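Local coordinates for RNA silencing suppressor p19 (Tomato bushy stunt virus, PDB 4J39), which suppresses RNA silencing as a homodimer that binds short interfering RNA duplexes, probably selecting them by length like a molecular caliper, at residues Y90-V101 against A115-A126. Numbering follows the deposited sequence. Where two conformers were deposited one is given.
With SO4 (sulfate ion), chain F; nucleotides of chain B.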
loop_
_atom_site.group_PDB
_atom_site.type_symbol
_atom_site.label_atom_id
_atom_site.label_comp_id
_atom_site.label_asym_id
_atom_site.label_seq_id
_atom_site.Cartn_x
_atom_site.Cartn_y
_atom_site.Cartn_z
ATOM N N TYR A 90 0.898 -6.027 6.013
ATOM C CA TYR A 90 0.451 -6.884 4.934
ATOM C C TYR A 90 1.161 -6.410 3.651
ATOM O O TYR A 90 1.293 -5.172 3.463
ATOM C CB TYR A 90 -1.102 -6.745 4.733
ATOM C CG TYR A 90 -1.542 -7.492 3.524
ATOM C CD1 TYR A 90 -1.562 -8.893 3.426
ATOM C CD2 TYR A 90 -1.885 -6.795 2.349
ATOM C CE1 TYR A 90 -2.001 -9.581 2.357
ATOM C CE2 TYR A 90 -2.260 -7.445 1.190
ATOM C CZ TYR A 90 -2.320 -8.834 1.129
ATOM O OH TYR A 90 -2.722 -9.539 0.061
ATOM N N SER A 91 1.673 -7.299 2.856
ATOM C CA SER A 91 2.235 -6.976 1.545
ATOM C C SER A 91 1.696 -7.831 0.476
ATOM O O SER A 91 1.446 -9.012 0.669
ATOM C CB SER A 91 3.691 -7.210 1.617
ATOM O OG SER A 91 4.392 -6.285 0.775
ATOM N N ILE A 92 1.532 -7.284 -0.730
ATOM C CA ILE A 92 1.152 -8.033 -1.861
ATOM C C ILE A 92 1.971 -7.503 -3.112
ATOM O O ILE A 92 2.220 -6.269 -3.187
ATOM C CB ILE A 92 -0.362 -7.941 -2.194
ATOM C CG1 ILE A 92 -0.682 -8.853 -3.359
ATOM C CG2 ILE A 92 -0.869 -6.477 -2.182
ATOM C CD1 ILE A 92 -2.278 -8.964 -3.539
ATOM N N ARG A 93 2.439 -8.402 -3.954
ATOM C CA ARG A 93 3.119 -8.063 -5.150
ATOM C C ARG A 93 2.509 -8.799 -6.360
ATOM O O ARG A 93 2.283 -10.045 -6.332
ATOM C CB ARG A 93 4.600 -8.381 -5.015
ATOM C CG ARG A 93 5.308 -8.195 -6.328
ATOM C CD ARG A 93 6.670 -7.795 -6.182
ATOM N NE ARG A 93 7.329 -7.565 -7.481
ATOM C CZ ARG A 93 8.567 -7.114 -7.601
ATOM N NH1 ARG A 93 9.264 -6.833 -6.506
ATOM N NH2 ARG A 93 9.129 -6.981 -8.790
ATOM N N PHE A 94 2.181 -8.002 -7.390
ATOM C CA PHE A 94 1.621 -8.551 -8.617
ATOM C C PHE A 94 2.058 -7.674 -9.809
ATOM O O PHE A 94 1.945 -6.434 -9.728
ATOM C CB PHE A 94 0.103 -8.605 -8.476
ATOM C CG PHE A 94 -0.580 -9.247 -9.623
ATOM C CD1 PHE A 94 -0.242 -10.515 -10.081
ATOM C CD2 PHE A 94 -1.643 -8.536 -10.276
ATOM C CE1 PHE A 94 -0.961 -11.122 -11.162
ATOM C CE2 PHE A 94 -2.286 -9.101 -11.358
ATOM C CZ PHE A 94 -1.974 -10.362 -11.782
ATOM N N ARG A 95 2.631 -8.288 -10.834
ATOM C CA ARG A 95 2.929 -7.552 -12.105
ATOM C C ARG A 95 3.808 -6.290 -11.881
ATOM O O ARG A 95 3.537 -5.198 -12.388
ATOM C CB ARG A 95 1.626 -7.138 -12.767
ATOM C CG ARG A 95 0.793 -8.363 -13.247
ATOM C CD ARG A 95 -0.570 -7.895 -13.739
ATOM N NE ARG A 95 -0.440 -6.951 -14.837
ATOM C CZ ARG A 95 -1.323 -6.005 -15.170
ATOM N NH1 ARG A 95 -2.466 -5.826 -14.459
ATOM N NH2 ARG A 95 -1.051 -5.223 -16.241
ATOM N N GLY A 96 4.851 -6.442 -11.069
ATOM C CA GLY A 96 5.810 -5.391 -10.919
ATOM C C GLY A 96 5.485 -4.363 -9.828
ATOM O O GLY A 96 6.296 -3.480 -9.503
ATOM N N VAL A 97 4.264 -4.426 -9.247
ATOM C CA VAL A 97 3.885 -3.466 -8.248
ATOM C C VAL A 97 3.618 -4.139 -6.889
ATOM O O VAL A 97 2.948 -5.181 -6.839
ATOM C CB VAL A 97 2.698 -2.461 -8.653
ATOM C CG1 VAL A 97 2.262 -2.383 -10.217
ATOM C CG2 VAL A 97 1.843 -1.929 -7.529
ATOM N N SER A 98 4.242 -3.564 -5.870
ATOM C CA SER A 98 4.112 -3.995 -4.463
ATOM C C SER A 98 3.330 -2.941 -3.709
ATOM O O SER A 98 3.525 -1.726 -3.900
ATOM C CB SER A 98 5.511 -4.107 -3.932
ATOM O OG SER A 98 5.455 -4.278 -2.588
ATOM N N ILE A 99 2.347 -3.400 -2.932
ATOM C CA ILE A 99 1.644 -2.599 -1.987
ATOM C C ILE A 99 1.871 -3.135 -0.565
ATOM O O ILE A 99 1.665 -4.345 -0.296
ATOM C CB ILE A 99 0.147 -2.485 -2.290
ATOM C CG1 ILE A 99 -0.011 -1.990 -3.770
ATOM C CG2 ILE A 99 -0.576 -1.599 -1.298
ATOM C CD1 ILE A 99 -1.551 -1.874 -4.205
ATOM N N THR A 100 2.207 -2.274 0.353
ATOM C CA THR A 100 2.371 -2.700 1.751
ATOM C C THR A 100 1.446 -1.844 2.659
ATOM O O THR A 100 1.398 -0.623 2.593
ATOM C CB THR A 100 3.811 -2.625 2.198
ATOM O OG1 THR A 100 4.607 -3.472 1.361
ATOM C CG2 THR A 100 3.991 -3.026 3.642
ATOM N N VAL A 101 0.757 -2.445 3.610
ATOM C CA VAL A 101 -0.076 -1.755 4.484
ATOM C C VAL A 101 0.412 -2.084 5.894
ATOM O O VAL A 101 0.493 -3.261 6.250
ATOM C CB VAL A 101 -1.632 -2.209 4.376
ATOM C CG1 VAL A 101 -2.580 -1.516 5.424
ATOM C CG2 VAL A 101 -2.214 -2.141 2.954
ATOM N N ALA A 115 -5.959 -3.453 3.659
ATOM C CA ALA A 115 -5.252 -4.569 3.003
ATOM C C ALA A 115 -6.182 -5.274 1.970
ATOM O O ALA A 115 -5.784 -5.552 0.865
ATOM C CB ALA A 115 -4.747 -5.575 4.089
ATOM N N ILE A 116 -7.437 -5.510 2.325
ATOM C CA ILE A 116 -8.294 -6.257 1.446
ATOM C C ILE A 116 -8.703 -5.413 0.184
ATOM O O ILE A 116 -8.753 -5.961 -0.887
ATOM C CB ILE A 116 -9.585 -6.823 2.149
ATOM C CG1 ILE A 116 -10.204 -7.824 1.253
ATOM C CG2 ILE A 116 -10.513 -5.833 2.685
ATOM C CD1 ILE A 116 -9.465 -9.026 1.069
ATOM N N ARG A 117 -8.860 -4.120 0.438
ATOM C CA ARG A 117 -9.208 -3.121 -0.612
ATOM C C ARG A 117 -7.975 -3.035 -1.565
ATOM O O ARG A 117 -8.090 -3.122 -2.809
ATOM C CB ARG A 117 -9.534 -1.747 0.005
ATOM C CG ARG A 117 -10.811 -1.634 0.824
ATOM C CD ARG A 117 -11.148 -0.160 1.271
ATOM N NE ARG A 117 -12.361 0.037 2.094
ATOM C CZ ARG A 117 -12.925 -0.902 2.916
ATOM N NH1 ARG A 117 -12.445 -2.172 3.096
ATOM N NH2 ARG A 117 -13.981 -0.557 3.627
ATOM N N SER A 118 -6.772 -3.031 -0.966
ATOM C CA SER A 118 -5.531 -2.967 -1.799
ATOM C C SER A 118 -5.355 -4.162 -2.696
ATOM O O SER A 118 -5.001 -4.083 -3.877
ATOM C CB SER A 118 -4.313 -2.915 -0.854
ATOM O OG SER A 118 -4.216 -1.689 -0.132
ATOM N N LYS A 119 -5.574 -5.312 -2.081
ATOM C CA LYS A 119 -5.469 -6.573 -2.774
ATOM C C LYS A 119 -6.473 -6.563 -3.981
ATOM O O LYS A 119 -6.113 -6.928 -5.041
ATOM C CB LYS A 119 -5.820 -7.781 -1.846
ATOM C CG LYS A 119 -5.719 -9.099 -2.485
ATOM C CD LYS A 119 -5.997 -10.205 -1.397
ATOM C CE LYS A 119 -5.809 -11.606 -1.838
ATOM N NZ LYS A 119 -5.852 -12.563 -0.625
ATOM N N GLN A 120 -7.700 -6.330 -3.676
ATOM C CA GLN A 120 -8.737 -6.280 -4.758
ATOM C C GLN A 120 -8.327 -5.316 -5.942
ATOM O O GLN A 120 -8.298 -5.758 -7.089
ATOM C CB GLN A 120 -10.045 -5.745 -4.146
ATOM C CG GLN A 120 -10.768 -6.685 -3.108
ATOM C CD GLN A 120 -11.795 -6.012 -2.136
ATOM O OE1 GLN A 120 -12.381 -6.698 -1.326
ATOM N NE2 GLN A 120 -12.020 -4.700 -2.244
ATOM N N GLU A 121 -7.844 -4.130 -5.628
ATOM C CA GLU A 121 -7.559 -3.130 -6.690
ATOM C C GLU A 121 -6.351 -3.530 -7.479
ATOM O O GLU A 121 -6.317 -3.406 -8.711
ATOM C CB GLU A 121 -7.419 -1.742 -6.051
ATOM C CG GLU A 121 -8.738 -1.361 -5.202
ATOM C CD GLU A 121 -9.706 -0.218 -5.701
ATOM O OE1 GLU A 121 -9.257 0.946 -5.952
ATOM O OE2 GLU A 121 -10.927 -0.529 -5.753
ATOM N N LEU A 122 -5.331 -4.098 -6.798
ATOM C CA LEU A 122 -4.161 -4.558 -7.534
ATOM C C LEU A 122 -4.417 -5.698 -8.497
ATOM O O LEU A 122 -3.952 -5.738 -9.653
ATOM C CB LEU A 122 -3.034 -4.971 -6.506
ATOM C CG LEU A 122 -1.733 -5.330 -7.133
ATOM C CD1 LEU A 122 -1.122 -4.260 -8.151
ATOM C CD2 LEU A 122 -0.629 -5.692 -6.026
ATOM N N LEU A 123 -5.190 -6.673 -8.020
ATOM C CA LEU A 123 -5.500 -7.860 -8.784
ATOM C C LEU A 123 -6.468 -7.512 -9.971
ATOM O O LEU A 123 -6.423 -8.176 -10.989
ATOM C CB LEU A 123 -6.055 -8.951 -7.866
ATOM C CG LEU A 123 -5.077 -9.492 -6.801
ATOM C CD1 LEU A 123 -5.847 -10.634 -5.911
ATOM C CD2 LEU A 123 -3.799 -9.975 -7.487
ATOM N N GLN A 124 -7.140 -6.395 -9.866
ATOM C CA GLN A 124 -8.087 -5.994 -10.958
ATOM C C GLN A 124 -7.540 -4.904 -11.873
ATOM O O GLN A 124 -8.270 -4.471 -12.807
ATOM C CB GLN A 124 -9.357 -5.470 -10.397
ATOM C CG GLN A 124 -10.153 -6.451 -9.582
ATOM C CD GLN A 124 -11.485 -5.920 -9.113
ATOM O OE1 GLN A 124 -12.537 -6.471 -9.490
ATOM N NE2 GLN A 124 -11.470 -4.861 -8.325
ATOM N N LEU A 125 -6.320 -4.469 -11.635
ATOM C CA LEU A 125 -5.764 -3.344 -12.385
ATOM C C LEU A 125 -5.705 -3.738 -13.863
ATOM O O LEU A 125 -5.253 -4.827 -14.197
ATOM C CB LEU A 125 -4.344 -3.062 -11.927
ATOM C CG LEU A 125 -3.716 -1.654 -11.734
ATOM C CD1 LEU A 125 -2.169 -1.825 -12.047
ATOM C CD2 LEU A 125 -4.471 -0.432 -12.430
ATOM N N ALA A 126 -6.124 -2.822 -14.741
ATOM C CA ALA A 126 -6.175 -3.112 -16.183
ATOM C C ALA A 126 -4.788 -3.470 -16.776
ATOM O O ALA A 126 -3.725 -3.091 -16.221
ATOM C CB ALA A 126 -6.878 -1.941 -16.964
HETATM S S SO4 F . 7.379 -9.028 -10.863
HETATM O O1 SO4 F . 6.146 -8.794 -9.977
HETATM O O2 SO4 F . 8.227 -7.872 -11.212
HETATM O O3 SO4 F . 8.347 -9.985 -10.281
HETATM O O4 SO4 F . 6.861 -9.499 -12.146
ATOM P P U B 12 9.138 -6.251 -2.662
ATOM O OP1 U B 12 8.197 -6.923 -3.617
ATOM O OP2 U B 12 10.133 -7.159 -2.191
ATOM O "O5'" U B 12 9.784 -4.943 -3.283
ATOM C "C5'" U B 12 8.933 -3.909 -3.853
ATOM C "C4'" U B 12 9.725 -2.720 -4.328
ATOM O "O4'" U B 12 10.380 -2.158 -3.164
ATOM C "C3'" U B 12 10.930 -3.039 -5.216
ATOM O "O3'" U B 12 10.623 -3.247 -6.561
ATOM C "C2'" U B 12 11.709 -1.747 -5.079
ATOM O "O2'" U B 12 11.105 -0.618 -5.689
ATOM C "C1'" U B 12 11.615 -1.607 -3.580
ATOM N N1 U B 12 12.625 -2.293 -2.734
ATOM C C2 U B 12 13.830 -1.664 -2.592
ATOM O O2 U B 12 14.125 -0.668 -3.213
ATOM N N3 U B 12 14.718 -2.299 -1.737
ATOM C C4 U B 12 14.588 -3.452 -0.999
ATOM O O4 U B 12 15.531 -3.792 -0.253
ATOM C C5 U B 12 13.282 -4.067 -1.172
ATOM C C6 U B 12 12.386 -3.471 -2.024
ATOM P P C B 11 9.192 -8.477 2.859
ATOM O OP1 C B 11 8.169 -9.518 2.574
ATOM O OP2 C B 11 10.726 -8.579 2.850
ATOM O "O5'" C B 11 8.999 -7.257 1.832
ATOM C "C5'" C B 11 7.670 -6.778 1.588
ATOM C "C4'" C B 11 7.845 -5.428 0.936
ATOM O "O4'" C B 11 8.429 -4.480 1.853
ATOM C "C3'" C B 11 8.815 -5.335 -0.234
ATOM O "O3'" C B 11 8.242 -5.885 -1.389
ATOM C "C2'" C B 11 8.980 -3.846 -0.340
ATOM O "O2'" C B 11 7.750 -3.258 -0.832
ATOM C "C1'" C B 11 9.198 -3.565 1.117
ATOM N N1 C B 11 10.607 -3.688 1.632
ATOM C C2 C B 11 11.489 -2.646 1.391
ATOM O O2 C B 11 11.141 -1.664 0.756
ATOM N N3 C B 11 12.749 -2.721 1.875
ATOM C C4 C B 11 13.124 -3.824 2.516
ATOM N N4 C B 11 14.382 -3.919 2.989
ATOM C C5 C B 11 12.273 -4.898 2.747
ATOM C C6 C B 11 11.016 -4.798 2.283
ATOM P P G B 13 11.481 -4.249 -7.453
ATOM O OP1 G B 13 10.686 -4.351 -8.729
ATOM O OP2 G B 13 11.938 -5.464 -6.751
ATOM O "O5'" G B 13 12.768 -3.352 -7.782
ATOM C "C5'" G B 13 12.620 -2.144 -8.490
ATOM C "C4'" G B 13 13.937 -1.408 -8.566
ATOM O "O4'" G B 13 14.270 -0.988 -7.242
ATOM C "C3'" G B 13 15.184 -2.211 -8.992
ATOM O "O3'" G B 13 15.207 -2.306 -10.422
ATOM C "C2'" G B 13 16.297 -1.344 -8.451
ATOM O "O2'" G B 13 16.484 -0.160 -9.166
ATOM C "C1'" G B 13 15.689 -1.021 -7.098
ATOM N N9 G B 13 15.994 -1.951 -6.035
ATOM C C8 G B 13 15.228 -2.943 -5.519
ATOM N N7 G B 13 15.791 -3.595 -4.514
ATOM C C5 G B 13 17.053 -3.017 -4.436
ATOM C C6 G B 13 18.197 -3.319 -3.585
ATOM O O6 G B 13 18.289 -4.149 -2.683
ATOM N N1 G B 13 19.341 -2.497 -3.831
ATOM C C2 G B 13 19.412 -1.541 -4.805
ATOM N N2 G B 13 20.603 -0.884 -4.918
ATOM N N3 G B 13 18.373 -1.252 -5.633
ATOM C C4 G B 13 17.204 -2.016 -5.361
#
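In the p19 core, the beta hairpin of strands 87-94 and 97-104 lays one face on RNA and the other on helix 108-124, and Leu122 of that helix meets Ile92, Phe94, Val97 and Ile99 on the hairpin's inner side. The axis of helix segment 115-124 runs nearly parallel to that of strand 90-94 (3°), at a closest approach of 9.1 Å. Leu122 CD2 meets Ile92 CG2 tip to tip at 3.9 Å and also touches Phe94 CB, while CD1 slides past Val97 CG2. Phe94 CG stands anti to the backbone N (chi1 -175°), which brings the ring against Leu122 and Leu123: Leu123 CD2 sits over one face, 4.1 Å from the centroid in a CH-pi contact, and the aliphatic CG of Arg95 covers the opposite face. Further along, Lys119 crosses Tyr90 and Ile92 at about a right angle, its CG 3.6 Å from Ile92 CD1; its ammonium group goes on to Glu39, which also accepts a bond from Tyr90 OH, and to the carbonyl of Val64. Ala115 CB lies obliquely against the Tyr90 ring, 3.6 Å from CD2, and Val101 CG2 packs on Ser118, whose OG bonds to Met114 O.

On the other face, Arg93 uses the edge of its guanidinium for phosphate oxygens of U12 and G13 of chain B and a sulfate, probably from the crystallisation liquor, with NH1 3.0 Å from G13 OP2 in a nearly straight bond (169°). Gly96 N, in the type I' turn, donates to the same sulfate, and Ser98 OG shares a hydrogen bond with O2' of C11 of chain B. Residues 98-101 pair with a strand of the second subunit, carrying the sheet across the dimer. At the turn, Arg95 NE is salt-bridged to Asp32, while NH1 donates a bent hydrogen bond to Leu125 O at 3.0 Å, from above the carbonyl plane.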